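Decapping nuclease RAI1 (Candida albicans, PDB 5BUD) removes the NAD cap from the 5' end of a subset of RNAs as a metal-dependent decapping nuclease and binds and stimulates the exoribonuclease RAT1. Local coordinates at residues E159-D162 / Y163-C167; K67-P70 / D71-L75; K4-P7 / L8-S12; K327-G330 / A331-W335; I180-P183 / W184-S188. All coordinates share one frame; numbering follows the deposited sequence.

Interaction 1: E159-D162 / Y163-C167; sequences ERYD and YMKRC. With nucleotides of chain C.
Glu159, Arg160, Tyr161 and Asp162 each accept the backbone N-H four residues ahead, from Tyr163, Met164, Lys165 and Arg166, along two turns of the α-helix 158-178. On one flank this helix faces the RNA of chain C, and Arg160 makes the polar contact there. Its CG stands anti to the backbone N (chi1 175°), and a bend at chi2 brings the guanidinium over Met164, whose CG covers one face. Two N-H groups then reach outward: NH1 of Arg160 donates to the phosphate oxygen OP1 of U4 at 2.9 Å, nearly straight at 169°, while NH2 of Arg160 reaches O3' of U3 at 3.3 Å. Arginine suits this place because its flat donor edge can grip two neighbouring backbone oxygens whatever the base. Beside it, the Tyr163 ring meets the guanidinium obliquely, its CE2 3.5 Å from Arg160 NH1.

The flank turned from the RNA is knitted by ordinary i to i+4 pairs. Lys165 lays CG over one face of the Tyr161 ring as a CH-π contact, 4.3 Å from that CG to the ring centroid; Glu149 binds both Tyr161 OH and Lys165 NZ. Asp162 and Arg166 form a salt bridge in which Arg166 NE makes weak bonds to both carboxylate oxygens, while Gln60 binds Arg166 NH1. A water reinforces the pair, donating to Asp162 OD1 and accepting from Arg166 NH2, each at 2.6 Å. At the RNA flank again, CE of Met164 lies 3.3 Å from O2 of the U3 base.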
# COMPACT_ATOMS: atom_id res chain seq x y z
N GLU A 159 6.20 27.93 10.02
CA GLU A 159 6.21 27.99 8.56
C GLU A 159 6.50 26.59 7.93
O GLU A 159 5.86 26.18 6.97
CB GLU A 159 7.27 28.99 8.08
CG GLU A 159 7.60 30.16 9.03
CD GLU A 159 6.45 31.12 9.20
OE1 GLU A 159 5.33 30.78 8.74
OE2 GLU A 159 6.69 32.21 9.75
N ARG A 160 7.48 25.89 8.49
CA ARG A 160 7.94 24.62 7.94
C ARG A 160 6.89 23.54 8.20
O ARG A 160 6.61 22.69 7.34
CB ARG A 160 9.31 24.26 8.55
CG ARG A 160 9.91 22.90 8.19
CD ARG A 160 10.08 22.68 6.69
NE ARG A 160 10.55 21.33 6.38
CZ ARG A 160 10.77 20.86 5.16
NH1 ARG A 160 10.58 21.61 4.08
NH2 ARG A 160 11.21 19.61 5.00
N TYR A 161 6.27 23.60 9.38
CA TYR A 161 5.21 22.68 9.74
C TYR A 161 4.01 22.85 8.83
O TYR A 161 3.49 21.85 8.32
CB TYR A 161 4.83 22.86 11.22
CG TYR A 161 3.67 21.99 11.66
CD1 TYR A 161 3.85 20.65 11.97
CD2 TYR A 161 2.39 22.53 11.77
CE1 TYR A 161 2.79 19.86 12.38
CE2 TYR A 161 1.33 21.75 12.18
CZ TYR A 161 1.53 20.42 12.49
OH TYR A 161 0.47 19.66 12.89
N ASP A 162 3.57 24.09 8.60
CA ASP A 162 2.47 24.38 7.67
C ASP A 162 2.82 23.89 6.25
O ASP A 162 1.98 23.32 5.56
CB ASP A 162 2.20 25.89 7.62
CG ASP A 162 1.23 26.29 6.55
OD1 ASP A 162 0.05 25.90 6.62
OD2 ASP A 162 1.62 27.03 5.62
N TYR A 163 4.05 24.15 5.82
CA TYR A 163 4.51 23.68 4.52
C TYR A 163 4.38 22.16 4.44
O TYR A 163 3.83 21.63 3.50
CB TYR A 163 5.96 24.14 4.29
CG TYR A 163 6.59 23.67 2.99
CD1 TYR A 163 6.37 24.35 1.80
CD2 TYR A 163 7.44 22.58 2.98
CE1 TYR A 163 6.95 23.93 0.62
CE2 TYR A 163 8.03 22.15 1.80
CZ TYR A 163 7.78 22.83 0.63
OH TYR A 163 8.37 22.42 -0.53
N MET A 164 4.87 21.46 5.45
CA MET A 164 4.78 19.98 5.46
C MET A 164 3.35 19.47 5.40
O MET A 164 3.07 18.54 4.66
CB MET A 164 5.54 19.40 6.67
CG MET A 164 7.05 19.48 6.50
SD MET A 164 7.99 19.04 7.99
CE MET A 164 8.31 17.32 7.65
N LYS A 165 2.44 20.09 6.15
CA LYS A 165 1.02 19.77 6.01
C LYS A 165 0.45 20.07 4.62
O LYS A 165 -0.37 19.33 4.10
CB LYS A 165 0.18 20.51 7.07
CG LYS A 165 0.49 20.09 8.50
CD LYS A 165 0.29 18.59 8.67
CE LYS A 165 0.22 18.19 10.13
NZ LYS A 165 -0.18 16.76 10.29
N ARG A 166 0.90 21.15 3.99
CA ARG A 166 0.51 21.41 2.62
C ARG A 166 1.08 20.36 1.68
O ARG A 166 0.43 19.98 0.72
CB ARG A 166 0.92 22.83 2.21
CG ARG A 166 0.02 23.87 2.87
CD ARG A 166 0.56 25.29 2.82
NE ARG A 166 -0.43 26.17 3.43
CZ ARG A 166 -1.44 26.77 2.81
NH1 ARG A 166 -1.62 26.68 1.50
NH2 ARG A 166 -2.30 27.50 3.53
N CYS A 167 2.28 19.87 1.96
CA CYS A 167 2.88 18.81 1.12
C CYS A 167 2.04 17.52 1.18
O CYS A 167 1.86 16.85 0.15
CB CYS A 167 4.34 18.56 1.50
SG CYS A 167 5.48 19.82 0.89
P U C 3 7.33 14.86 -0.12
OP1 U C 3 7.75 15.79 -1.18
OP2 U C 3 7.78 13.45 -0.15
O5' U C 3 7.73 15.49 1.28
C5' U C 3 7.50 16.89 1.54
C4' U C 3 8.64 17.47 2.32
O4' U C 3 8.61 16.95 3.68
C3' U C 3 10.03 17.15 1.78
O3' U C 3 10.84 18.29 2.02
C2' U C 3 10.46 15.94 2.60
O2' U C 3 11.86 15.80 2.74
C1' U C 3 9.81 16.25 3.95
N1 U C 3 9.47 15.07 4.75
C2 U C 3 10.07 14.92 5.98
O2 U C 3 10.90 15.71 6.42
N3 U C 3 9.69 13.80 6.68
C4 U C 3 8.78 12.84 6.29
O4 U C 3 8.54 11.89 7.04
C5 U C 3 8.19 13.07 5.00
C6 U C 3 8.55 14.15 4.30
P U C 4 11.14 19.31 0.87
OP1 U C 4 11.43 20.64 1.48
OP2 U C 4 10.08 19.19 -0.15
O5' U C 4 12.50 18.75 0.27
C5' U C 4 13.72 18.86 1.02
C4' U C 4 14.82 19.28 0.10
O4' U C 4 16.11 18.89 0.65
C3' U C 4 14.79 18.55 -1.22
O3' U C 4 15.56 19.28 -2.15
C2' U C 4 15.34 17.19 -0.80
O2' U C 4 15.71 16.32 -1.85
C1' U C 4 16.46 17.61 0.16
N1 U C 4 16.66 16.71 1.30
C2 U C 4 16.53 15.35 1.08
O2 U C 4 16.27 14.88 -0.01
N3 U C 4 16.71 14.56 2.19
C4 U C 4 17.01 14.98 3.47
O4 U C 4 17.14 14.14 4.36
C5 U C 4 17.13 16.40 3.62
C6 U C 4 16.95 17.19 2.56
P U C 2 2.38 11.50 -2.31
OP1 U C 2 2.46 12.26 -3.59
OP2 U C 2 2.95 10.14 -2.24
O5' U C 2 3.07 12.31 -1.12
C5' U C 2 2.91 13.72 -0.93
C4' U C 2 3.50 14.16 0.40
O4' U C 2 2.88 13.44 1.50
C3' U C 2 4.99 13.91 0.62
O3' U C 2 5.73 14.89 -0.10
C2' U C 2 5.07 14.04 2.14
O2' U C 2 4.91 15.38 2.58
C1' U C 2 3.81 13.28 2.55
N1 U C 2 4.02 11.84 2.79
C2 U C 2 4.53 11.47 4.03
O2 U C 2 4.82 12.28 4.89
N3 U C 2 4.71 10.12 4.19
C4 U C 2 4.43 9.12 3.28
O4 U C 2 4.63 7.95 3.59
C5 U C 2 3.90 9.58 2.04
C6 U C 2 3.71 10.89 1.84
O HOH W 1 -2.13 27.32 6.14

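Interaction 2: K67-P70 / D71-L75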
# COMPACT_ATOMS: atom_id res chain seq x y z
N LYS A 67 -11.18 18.09 2.33
CA LYS A 67 -11.97 17.16 3.14
C LYS A 67 -11.14 15.92 3.52
O LYS A 67 -11.02 14.97 2.73
CB LYS A 67 -13.24 16.75 2.42
CG LYS A 67 -14.05 15.76 3.23
CD LYS A 67 -15.52 15.76 2.83
CE LYS A 67 -16.35 14.83 3.73
NZ LYS A 67 -16.48 13.44 3.20
N LYS A 68 -10.59 15.96 4.72
CA LYS A 68 -9.58 15.01 5.18
C LYS A 68 -10.17 14.01 6.17
O LYS A 68 -10.76 14.41 7.17
CB LYS A 68 -8.50 15.80 5.88
CG LYS A 68 -7.29 15.02 6.33
CD LYS A 68 -6.40 15.94 7.13
CE LYS A 68 -4.94 15.55 7.02
NZ LYS A 68 -4.65 14.20 7.54
N ILE A 69 -10.02 12.71 5.89
CA ILE A 69 -10.53 11.70 6.81
C ILE A 69 -9.68 11.67 8.09
O ILE A 69 -8.45 11.72 8.02
CB ILE A 69 -10.67 10.32 6.14
CG1 ILE A 69 -11.39 9.34 7.06
CG2 ILE A 69 -9.31 9.74 5.74
CD1 ILE A 69 -11.88 8.09 6.36
N PRO A 70 -10.32 11.64 9.28
CA PRO A 70 -9.46 11.54 10.48
C PRO A 70 -8.61 10.27 10.43
O PRO A 70 -9.08 9.25 9.94
CB PRO A 70 -10.47 11.48 11.64
CG PRO A 70 -11.69 12.15 11.11
CD PRO A 70 -11.72 11.91 9.63
N ASP A 71 -7.37 10.34 10.90
CA ASP A 71 -6.47 9.18 10.88
C ASP A 71 -7.08 7.93 11.54
O ASP A 71 -6.91 6.81 11.06
CB ASP A 71 -5.16 9.53 11.58
CG ASP A 71 -4.32 10.52 10.80
OD1 ASP A 71 -4.68 10.87 9.65
OD2 ASP A 71 -3.28 10.95 11.34
N GLU A 72 -7.81 8.12 12.63
CA GLU A 72 -8.42 7.01 13.39
C GLU A 72 -9.41 6.26 12.54
O GLU A 72 -9.61 5.06 12.73
CB GLU A 72 -9.14 7.48 14.66
CG GLU A 72 -8.50 8.64 15.39
CD GLU A 72 -8.86 9.98 14.78
OE1 GLU A 72 -10.06 10.36 14.82
OE2 GLU A 72 -7.94 10.65 14.26
N GLN A 73 -10.03 6.98 11.59
CA GLN A 73 -11.01 6.39 10.68
C GLN A 73 -10.42 5.85 9.38
O GLN A 73 -11.17 5.37 8.53
CB GLN A 73 -12.09 7.44 10.33
CG GLN A 73 -12.95 7.87 11.50
CD GLN A 73 -13.94 8.95 11.14
OE1 GLN A 73 -14.36 9.06 9.99
NE2 GLN A 73 -14.30 9.76 12.12
N ASN A 74 -9.10 5.93 9.21
CA ASN A 74 -8.47 5.62 7.92
C ASN A 74 -7.48 4.46 8.01
O ASN A 74 -6.63 4.28 7.13
CB ASN A 74 -7.75 6.87 7.37
CG ASN A 74 -7.55 6.82 5.88
OD1 ASN A 74 -8.33 6.20 5.16
ND2 ASN A 74 -6.51 7.48 5.40
N LEU A 75 -7.58 3.68 9.07
CA LEU A 75 -6.72 2.51 9.23
C LEU A 75 -7.22 1.44 8.26
O LEU A 75 -8.40 1.46 7.87
CB LEU A 75 -6.79 2.04 10.69
CG LEU A 75 -6.35 3.11 11.71
CD1 LEU A 75 -6.49 2.60 13.14
CD2 LEU A 75 -4.92 3.58 11.43
O HOH W 2 -2.62 12.94 9.39
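Pro70 and Gln73 close the 3-10 turn that begins at Asp71, in the loop between helices 50-54 and 78-92 of this PD-(D/E)XK nuclease. Gln73 N donates to Pro70 O at 3.0 Å, the bent bond (136°) of a tight turn, with the donor nitrogen above the carbonyl plane and not on a lone pair. Proline suits the residue before the turn: its phi is fixed by the ring, and lacking an N-H it can still offer its oxygen to the turn.

The pyrrolidine is flanked by two polar side chains. The Gln73 chain, extended beyond CG, runs back beside the ring so that NE2 lies 3.7 Å from Pro70 CG, and Glu72, bent at chi2, brings OE1 to 3.4 Å from Pro70 CB.

Ile69 is the buried member. Its CG2 meets CG of the Asn74 amide at 3.4 Å, the two side chains crossing at about a right angle, while its CG1 rests against Gln73 CB. Asn74 has its polar partner in Arg28, which binds OD1, and the Asn74 side chain is about 9 Å from a bound manganese ion.

Lys68 and Asp71 span the outer side. Their direct ion pair is long, yet both charges meet at one water: the bend at the end of the lysine (chi4 -62°) aims NZ at this water, which accepts from Lys68 NZ at 3.0 Å and donates to Asp71 OD2 at 2.9 Å.

Interaction 3: K4-P7 / L8-S12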
# COMPACT_ATOMS: atom_id res chain seq x y z
N LYS A 4 10.25 -16.86 18.65
CA LYS A 4 11.12 -17.42 17.66
C LYS A 4 11.52 -16.27 16.76
O LYS A 4 10.77 -15.30 16.58
CB LYS A 4 10.40 -18.57 16.95
CG LYS A 4 11.00 -19.06 15.64
CD LYS A 4 10.79 -20.56 15.46
CE LYS A 4 9.42 -21.07 15.91
NZ LYS A 4 9.55 -22.49 16.33
N SER A 5 12.75 -16.30 16.30
CA SER A 5 13.23 -15.18 15.55
C SER A 5 13.76 -15.70 14.25
O SER A 5 14.19 -16.85 14.16
CB SER A 5 14.27 -14.40 16.34
OG SER A 5 15.37 -15.21 16.62
N LEU A 6 13.64 -14.87 13.24
CA LEU A 6 14.22 -15.12 11.94
C LEU A 6 15.42 -14.19 11.88
O LEU A 6 15.28 -12.98 12.10
CB LEU A 6 13.22 -14.76 10.83
CG LEU A 6 13.69 -15.00 9.39
CD1 LEU A 6 13.85 -16.48 9.10
CD2 LEU A 6 12.70 -14.36 8.41
N PRO A 7 16.60 -14.76 11.58
CA PRO A 7 17.75 -13.88 11.45
C PRO A 7 17.49 -12.82 10.36
O PRO A 7 16.92 -13.15 9.33
CB PRO A 7 18.88 -14.83 11.03
CG PRO A 7 18.47 -16.18 11.58
CD PRO A 7 16.96 -16.19 11.54
N LEU A 8 17.95 -11.59 10.59
CA LEU A 8 17.76 -10.51 9.64
C LEU A 8 18.52 -10.74 8.36
O LEU A 8 18.17 -10.15 7.34
CB LEU A 8 18.21 -9.19 10.23
CG LEU A 8 17.40 -8.64 11.39
CD1 LEU A 8 17.90 -7.22 11.66
CD2 LEU A 8 15.91 -8.67 11.06
N ASN A 9 19.54 -11.59 8.38
CA ASN A 9 20.29 -11.84 7.14
C ASN A 9 19.73 -13.03 6.36
O ASN A 9 20.33 -13.44 5.37
CB ASN A 9 21.77 -12.06 7.46
CG ASN A 9 22.00 -13.22 8.41
OD1 ASN A 9 21.33 -14.26 8.34
ND2 ASN A 9 22.94 -13.05 9.31
N SER A 10 18.62 -13.60 6.81
CA SER A 10 17.98 -14.71 6.09
C SER A 10 17.59 -14.30 4.65
O SER A 10 17.03 -13.21 4.42
CB SER A 10 16.74 -15.20 6.84
OG SER A 10 17.03 -15.44 8.21
N ARG A 11 17.91 -15.15 3.68
CA ARG A 11 17.60 -14.88 2.26
C ARG A 11 17.19 -16.16 1.56
O ARG A 11 17.90 -17.17 1.66
CB ARG A 11 18.81 -14.28 1.55
CG ARG A 11 19.32 -12.96 2.15
CD ARG A 11 18.40 -11.79 1.84
NE ARG A 11 18.95 -10.51 2.28
CZ ARG A 11 18.79 -10.01 3.51
NH1 ARG A 11 18.12 -10.67 4.47
NH2 ARG A 11 19.29 -8.83 3.79
N SER A 12 16.06 -16.15 0.84
CA SER A 12 15.68 -17.31 -0.03
C SER A 12 16.78 -17.49 -1.08
O SER A 12 17.40 -16.51 -1.48
CB SER A 12 14.36 -17.10 -0.76
OG SER A 12 13.27 -17.09 0.14
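Ser10 folds back on Pro7, closing a type I β turn that runs from Pro7 to Ser10. At the root of the side chain, CB of Ser10 lies 3.2 Å from Pro7 O and 3.9 Å from CD1 of Leu6. One bond further, OG of Ser10 donates to Pro7 O at 2.6 Å; chi1 of -49° sets this hydroxyl beside its own backbone N, from where both donors can address the same carbonyl. Ser10 N adds the turn bond to Pro7 O at 3.1 Å. Both arrive from the same face of the carbonyl plane, so one oxygen is gripped twice. OG also skims the pyrrolidine, 3.4 Å from Pro7 CD, and touches Leu6 CD1. Serine is short enough to fit its hydroxyl into this bend, and proline offers an oxygen while its ring holds phi.

Arg11 NH1 binds two further carbonyls, Leu8 O and Ser10 O, both near the guanidinium plane, and its NE is bound by Asn324.

The turn follows strand 4-5 and lies against strand 359-364 and helix 322-339. Leu6 pairs by backbone with Phe360 on that strand and leans on Val332 and Trp335 of the helix, while Arg11 lies against Trp328 of the same helix.

Interaction 4: K327-G330 / A331-W335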
# COMPACT_ATOMS: atom_id res chain seq x y z
N LYS A 327 14.53 -11.51 -1.93
CA LYS A 327 14.98 -12.72 -1.22
C LYS A 327 14.73 -12.67 0.29
O LYS A 327 14.42 -13.70 0.89
CB LYS A 327 16.46 -12.96 -1.51
CG LYS A 327 16.70 -13.30 -2.97
CD LYS A 327 18.17 -13.56 -3.30
CE LYS A 327 18.29 -13.98 -4.75
NZ LYS A 327 19.68 -14.35 -5.14
N TRP A 328 14.85 -11.49 0.90
CA TRP A 328 14.47 -11.33 2.28
C TRP A 328 12.95 -11.56 2.41
O TRP A 328 12.50 -12.28 3.27
CB TRP A 328 14.87 -9.93 2.78
CG TRP A 328 14.08 -9.45 3.95
CD1 TRP A 328 13.13 -8.49 3.93
CD2 TRP A 328 14.17 -9.91 5.31
NE1 TRP A 328 12.59 -8.32 5.19
CE2 TRP A 328 13.20 -9.19 6.06
CE3 TRP A 328 14.93 -10.89 5.95
CZ2 TRP A 328 13.01 -9.38 7.44
CZ3 TRP A 328 14.73 -11.11 7.33
CH2 TRP A 328 13.77 -10.35 8.05
N TYR A 329 12.16 -10.94 1.52
CA TYR A 329 10.69 -11.06 1.57
C TYR A 329 10.31 -12.54 1.44
O TYR A 329 9.51 -13.05 2.23
CB TYR A 329 10.06 -10.17 0.48
CG TYR A 329 8.61 -10.41 0.11
CD1 TYR A 329 7.58 -10.07 0.98
CD2 TYR A 329 8.28 -10.91 -1.14
CE1 TYR A 329 6.25 -10.27 0.60
CE2 TYR A 329 6.97 -11.10 -1.52
CZ TYR A 329 5.96 -10.79 -0.64
OH TYR A 329 4.65 -10.99 -1.04
N GLY A 330 10.93 -13.24 0.49
CA GLY A 330 10.68 -14.66 0.30
C GLY A 330 11.02 -15.53 1.50
O GLY A 330 10.30 -16.48 1.81
N ALA A 331 12.10 -15.19 2.20
CA ALA A 331 12.50 -15.89 3.43
C ALA A 331 11.46 -15.65 4.53
O ALA A 331 11.02 -16.59 5.19
CB ALA A 331 13.86 -15.41 3.86
N VAL A 332 11.04 -14.40 4.68
CA VAL A 332 10.02 -14.06 5.69
C VAL A 332 8.74 -14.87 5.47
O VAL A 332 8.27 -15.51 6.39
CB VAL A 332 9.66 -12.56 5.70
CG1 VAL A 332 8.43 -12.29 6.57
CG2 VAL A 332 10.83 -11.74 6.19
N VAL A 333 8.17 -14.83 4.26
CA VAL A 333 6.83 -15.44 4.05
C VAL A 333 6.88 -16.97 4.11
O VAL A 333 5.95 -17.60 4.63
CB VAL A 333 6.15 -14.98 2.74
CG1 VAL A 333 5.95 -13.46 2.79
CG2 VAL A 333 6.94 -15.43 1.53
N ASP A 334 7.96 -17.57 3.60
CA ASP A 334 8.18 -18.99 3.83
C ASP A 334 8.28 -19.34 5.34
O ASP A 334 7.74 -20.35 5.78
CB ASP A 334 9.42 -19.49 3.10
CG ASP A 334 9.55 -21.00 3.19
OD1 ASP A 334 8.81 -21.72 2.47
OD2 ASP A 334 10.36 -21.45 4.01
N TRP A 335 8.94 -18.49 6.12
CA TRP A 335 9.08 -18.71 7.57
C TRP A 335 7.69 -18.65 8.22
O TRP A 335 7.28 -19.58 8.93
CB TRP A 335 10.05 -17.68 8.15
CG TRP A 335 10.28 -17.69 9.63
CD1 TRP A 335 10.93 -18.64 10.38
CD2 TRP A 335 9.91 -16.65 10.55
NE1 TRP A 335 10.98 -18.26 11.69
CE2 TRP A 335 10.35 -17.05 11.83
CE3 TRP A 335 9.25 -15.43 10.41
CZ2 TRP A 335 10.14 -16.26 12.96
CZ3 TRP A 335 9.03 -14.64 11.55
CH2 TRP A 335 9.49 -15.07 12.81
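Trp328 and Val332 meet one turn apart on helix 322-339. The indole has its CG roughly anti to the backbone N (chi1 156°), which swings the ring forward along the helix and brings its six-membered ring up to CG2 of Val332. Val332, with chi1 of 170°, sends CG1 away from its backbone N and keeps CG2 beside that N; CG2 is the methyl that settles over the indole face, 3.5 Å from the centroid of the six-membered ring and 18° off its normal. This CH-π contact is tight, with Val332 CG2 only 3.4 Å from Trp328 CZ2.

Tyr329 and Val333 meet four residues apart as well, but obliquely, as a plain apolar contact. CE1 of Tyr329 lies 3.9 Å from CG1 of Val333, while the other valine methyl, CG2, comes 3.5 Å from Gly330 O.

Around them, Tyr329 and Val333 press on Ile214 of strand 205-214, and Val332 and Trp328 on Phe360 of strand 359-364. With the carbonyls and N-H groups spent on i to i+4 bonds such as Val332 N to Trp328 O at 2.9 Å, the side-chain contacts along this turn rest on dispersion and CH-π attraction, for which branched valines and broad aromatic faces are suited.

Interaction 5: I180-P183 / W184-S188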
# COMPACT_ATOMS: atom_id res chain seq x y z
N ILE A 180 -9.58 11.66 -14.23
CA ILE A 180 -10.99 11.91 -14.61
C ILE A 180 -11.85 10.69 -14.22
O ILE A 180 -11.35 9.55 -14.19
CB ILE A 180 -11.08 12.21 -16.13
CG1 ILE A 180 -10.22 11.22 -16.93
CG2 ILE A 180 -10.64 13.63 -16.38
CD1 ILE A 180 -10.41 11.24 -18.44
N PRO A 181 -13.14 10.91 -13.89
CA PRO A 181 -13.94 9.82 -13.32
C PRO A 181 -14.34 8.73 -14.28
O PRO A 181 -14.83 7.70 -13.84
CB PRO A 181 -15.19 10.53 -12.76
CG PRO A 181 -15.24 11.85 -13.45
CD PRO A 181 -13.79 12.22 -13.70
N LYS A 182 -14.13 8.95 -15.58
CA LYS A 182 -14.44 8.01 -16.62
C LYS A 182 -13.38 8.16 -17.69
O LYS A 182 -12.64 9.14 -17.70
CB LYS A 182 -15.84 8.31 -17.19
CG LYS A 182 -16.98 7.91 -16.25
CD LYS A 182 -17.19 6.40 -16.25
CE LYS A 182 -17.53 5.83 -14.87
NZ LYS A 182 -18.77 6.44 -14.30
N PRO A 183 -13.27 7.19 -18.59
CA PRO A 183 -12.22 7.29 -19.59
C PRO A 183 -12.43 8.47 -20.51
O PRO A 183 -13.57 8.99 -20.63
CB PRO A 183 -12.31 5.97 -20.36
CG PRO A 183 -13.52 5.27 -19.88
CD PRO A 183 -13.99 5.91 -18.64
N TRP A 184 -11.35 8.91 -21.15
CA TRP A 184 -11.38 10.11 -21.99
C TRP A 184 -12.62 10.18 -22.90
O TRP A 184 -13.17 11.25 -23.10
CB TRP A 184 -10.11 10.19 -22.84
CG TRP A 184 -10.16 11.34 -23.79
CD1 TRP A 184 -9.98 12.66 -23.49
CD2 TRP A 184 -10.44 11.28 -25.18
NE1 TRP A 184 -10.10 13.43 -24.61
CE2 TRP A 184 -10.39 12.61 -25.67
CE3 TRP A 184 -10.72 10.24 -26.08
CZ2 TRP A 184 -10.62 12.92 -27.02
CZ3 TRP A 184 -10.94 10.55 -27.42
CH2 TRP A 184 -10.89 11.88 -27.87
N SER A 185 -13.03 9.05 -23.45
CA SER A 185 -14.15 8.98 -24.38
C SER A 185 -15.53 9.28 -23.81
O SER A 185 -16.43 9.65 -24.57
CB SER A 185 -14.18 7.61 -25.00
OG SER A 185 -12.90 7.26 -25.48
N GLN A 186 -15.71 9.13 -22.51
CA GLN A 186 -17.00 9.32 -21.86
C GLN A 186 -17.04 10.58 -21.03
O GLN A 186 -18.07 10.91 -20.48
CB GLN A 186 -17.33 8.12 -20.96
CG GLN A 186 -17.33 6.77 -21.66
CD GLN A 186 -17.34 5.60 -20.67
OE1 GLN A 186 -17.76 5.74 -19.52
NE2 GLN A 186 -16.87 4.44 -21.13
N VAL A 187 -15.93 11.30 -20.94
CA VAL A 187 -15.88 12.48 -20.07
C VAL A 187 -16.14 13.73 -20.91
O VAL A 187 -15.79 13.76 -22.07
CB VAL A 187 -14.51 12.57 -19.34
CG1 VAL A 187 -13.39 12.92 -20.30
CG2 VAL A 187 -14.56 13.58 -18.22
N SER A 188 -16.74 14.75 -20.30
CA SER A 188 -17.02 16.02 -21.00
C SER A 188 -15.88 17.02 -20.83
O SER A 188 -15.10 16.93 -19.87
CB SER A 188 -18.28 16.68 -20.47
OG SER A 188 -17.95 17.65 -19.49
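Gln186 lies back along the ring of Pro183, the two side chains crossing at a slant, and the residues from Pro183 to Gln186 form a β turn with type I-like backbone angles. With CG beside its backbone N (chi1 -57°) and the chain straight beyond it, the glutamine sets its amide against the pyrrolidine, NE2 being 3.7 Å from Pro183 CG. The other end of the amide meets Lys182, whose aliphatic CD passes 3.4 Å from Gln186 OE1; repeated bends along the lysine carry its ammonium away from this turn. A glutamine suits the place because its long stem can cover the ring while its polar end remains toward the surface.

The turn itself is closed by backbone bonds. Gln186 N donates to Pro183 O at 2.9 Å and 159°, arriving from above the carbonyl plane, and Val187 N adds a weak bond to the same oxygen. Lys182 O is buried by the contact and has no polar partner in the model.

On the inner side, Ile180 and Val187 touch through single methyls, CD1 of Ile180 and CG1 of Val187, 3.9 Å apart. Ile180 CD1 also reaches the backbone of Trp184, 3.7 Å from its N.

The loop joins strand 179-180 to helix 189-193. Ile180 pairs by backbone with Tyr45 on strand 45-46, the Trp184 ring meets that of Tyr47, and Ser188 supplies the N-cap of the helix that follows.

Interactions 3 and 4 form one patch, their centres 8 Å apart: Ser12 N probably bonds to Lys327 O, at 2.9 Å, and the Ser10 carbonyl lies near the Trp328 ring. This patch is remote from the RNA, about 21 Å (interaction 3) and 17 Å (interaction 4) at the nearest atoms. Interaction 1 binds the RNA backbone directly, and interaction 2, 19 Å from it between centres, has the Asn74 side chain about 8 Å from that of Glu224 and its nearest atom about 7 Å from the RNA. Both lie across the chain's centre from interaction 4. Interaction 5 follows helix 158-178, which carries interaction 1 and the metal ligand Glu175; the Ile180 side chain is about 14 Å from a manganese ion.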